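PDB 1MK0: intron-associated endonuclease 1 from Enterobacteria phage T4, which probably cleaves DNA as a homing endonuclease of the GIY-YIG family, acting in the spread of its host intron. Local coordinates for residues Lys22-Glu25 and Lys26-Arg30. The protein carries 1 engineered substitution. Numbering follows the deposited sequence.
Sequences KDFE and KRWKR
With CG of Asp23 turned anti to the backbone N, its carboxylate swings forward over the first turn of helix 24-37 and makes a classic N-cap: Asp23 OD2 accepts from Lys26 N at 3.0 Å, on its anti side and 32° out of the carboxylate plane. Aspartate suits this place, since its short side chain reaches an amide of the first turn and its negative charge probably interacts favourably with the helix dipole at this N-terminal end. Asp23 OD2 also lies 3.2 Å from Lys26 CG, against the base of an extended lysine chain; the other oxygen, OD1, accepts from Lys2 N and so ties the cap to the N-terminal segment. Phe24 and Trp28, one turn apart, both hold CG beside the backbone N (chi1 -67° and -63°) and turn inward to the antiparallel sheet of this GIY-YIG domain, where large apolar rings can reach Ile60; Tyr6 meets the indole edge-to-face. The two rings, roughly parallel but displaced, share little area, so the closer apolar contact is a CH-pi one, Phe24 CB standing 3.9 Å from the centroid of the Trp28 six-membered ring. Glu25, charged and suited to the exposed side, sets its carboxylate nearly perpendicular to the indole, with Glu25 OE2 at the ring edge 3.9 Å from Trp28 CE3.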
loop_
_atom_site.group_PDB
_atom_site.type_symbol
_atom_site.label_atom_id
_atom_site.label_comp_id
_atom_site.label_asym_id
_atom_site.label_seq_id
_atom_site.Cartn_x
_atom_site.Cartn_y
_atom_site.Cartn_z
ATOM N N LYS A 22 5.123 -10.029 1.699
ATOM C CA LYS A 22 5.972 -11.148 2.085
ATOM C C LYS A 22 7.392 -10.590 1.972
ATOM O O LYS A 22 8.283 -10.958 2.738
ATOM C CB LYS A 22 5.768 -12.329 1.132
ATOM C CG LYS A 22 6.709 -13.508 1.376
ATOM C CD LYS A 22 6.568 -14.079 2.783
ATOM C CE LYS A 22 7.552 -15.219 3.016
ATOM N NZ LYS A 22 7.507 -15.727 4.416
ATOM N N ASP A 23 7.588 -9.701 0.998
ATOM C CA ASP A 23 8.859 -9.005 0.800
ATOM C C ASP A 23 8.550 -7.589 0.324
ATOM O O ASP A 23 7.987 -7.394 -0.753
ATOM C CB ASP A 23 9.757 -9.674 -0.234
ATOM C CG ASP A 23 11.071 -8.927 -0.407
ATOM O OD1 ASP A 23 11.874 -8.910 0.553
ATOM O OD2 ASP A 23 11.295 -8.332 -1.479
ATOM N N PHE A 24 8.931 -6.601 1.125
ATOM C CA PHE A 24 8.669 -5.204 0.798
ATOM C C PHE A 24 9.159 -4.737 -0.569
ATOM O O PHE A 24 8.370 -4.274 -1.391
ATOM C CB PHE A 24 9.268 -4.293 1.871
ATOM C CG PHE A 24 8.610 -4.417 3.213
ATOM C CD1 PHE A 24 7.261 -4.110 3.371
ATOM C CD2 PHE A 24 9.341 -4.820 4.325
ATOM C CE1 PHE A 24 6.648 -4.202 4.623
ATOM C CE2 PHE A 24 8.743 -4.917 5.578
ATOM C CZ PHE A 24 7.394 -4.608 5.731
ATOM N N GLU A 25 10.460 -4.856 -0.809
ATOM C CA GLU A 25 11.051 -4.400 -2.063
ATOM C C GLU A 25 10.352 -4.937 -3.307
ATOM O O GLU A 25 10.060 -4.184 -4.237
ATOM C CB GLU A 25 12.533 -4.776 -2.108
ATOM C CG GLU A 25 13.404 -3.763 -2.833
ATOM C CD GLU A 25 13.424 -2.410 -2.137
ATOM O OE1 GLU A 25 13.833 -2.350 -0.958
ATOM O OE2 GLU A 25 13.029 -1.406 -2.766
ATOM N N LYS A 26 10.082 -6.236 -3.324
ATOM C CA LYS A 26 9.427 -6.843 -4.474
ATOM C C LYS A 26 7.969 -6.433 -4.593
ATOM O O LYS A 26 7.466 -6.240 -5.700
ATOM C CB LYS A 26 9.564 -8.362 -4.409
ATOM C CG LYS A 26 10.996 -8.805 -4.640
ATOM C CD LYS A 26 11.175 -10.297 -4.524
ATOM C CE LYS A 26 12.619 -10.661 -4.829
ATOM N NZ LYS A 26 12.886 -12.107 -4.654
ATOM N N ARG A 27 7.287 -6.283 -3.462
ATOM C CA ARG A 27 5.886 -5.883 -3.513
ATOM C C ARG A 27 5.771 -4.479 -4.095
ATOM O O ARG A 27 4.882 -4.205 -4.902
ATOM C CB ARG A 27 5.253 -5.900 -2.118
ATOM C CG ARG A 27 3.756 -5.593 -2.140
ATOM C CD ARG A 27 2.993 -6.725 -2.810
ATOM N NE ARG A 27 1.589 -6.416 -3.086
ATOM C CZ ARG A 27 1.154 -5.783 -4.172
ATOM N NH1 ARG A 27 2.009 -5.370 -5.101
ATOM N NH2 ARG A 27 -0.148 -5.605 -4.352
ATOM N N TRP A 28 6.671 -3.592 -3.678
ATOM C CA TRP A 28 6.657 -2.219 -4.157
ATOM C C TRP A 28 6.946 -2.165 -5.651
ATOM O O TRP A 28 6.341 -1.378 -6.376
ATOM C CB TRP A 28 7.676 -1.368 -3.390
ATOM C CG TRP A 28 7.383 -1.258 -1.920
ATOM C CD1 TRP A 28 6.167 -1.398 -1.313
ATOM C CD2 TRP A 28 8.317 -0.950 -0.877
ATOM N NE1 TRP A 28 6.287 -1.201 0.043
ATOM C CE2 TRP A 28 7.595 -0.925 0.339
ATOM C CE3 TRP A 28 9.694 -0.694 -0.851
ATOM C CZ2 TRP A 28 8.205 -0.653 1.568
ATOM C CZ3 TRP A 28 10.301 -0.422 0.373
ATOM C CH2 TRP A 28 9.555 -0.405 1.565
ATOM N N LYS A 29 7.874 -2.999 -6.107
ATOM C CA LYS A 29 8.210 -3.038 -7.521
ATOM C C LYS A 29 6.984 -3.476 -8.298
ATOM O O LYS A 29 6.688 -2.941 -9.367
ATOM C CB LYS A 29 9.360 -4.016 -7.782
ATOM C CG LYS A 29 10.711 -3.533 -7.289
ATOM C CD LYS A 29 11.824 -4.455 -7.756
ATOM C CE LYS A 29 13.192 -3.923 -7.359
ATOM N NZ LYS A 29 14.294 -4.761 -7.915
ATOM N N ARG A 30 6.259 -4.447 -7.749
ATOM C CA ARG A 30 5.061 -4.954 -8.410
ATOM C C ARG A 30 3.975 -3.891 -8.516
ATOM O O ARG A 30 3.266 -3.820 -9.518
ATOM C CB ARG A 30 4.516 -6.181 -7.675
ATOM C CG ARG A 30 3.220 -6.719 -8.271
ATOM C CD ARG A 30 3.098 -8.218 -8.064
ATOM N NE ARG A 30 3.024 -8.594 -6.658
ATOM C CZ ARG A 30 1.891 -8.749 -5.979
ATOM N NH1 ARG A 30 0.722 -8.558 -6.577
ATOM N NH2 ARG A 30 1.927 -9.112 -4.704
#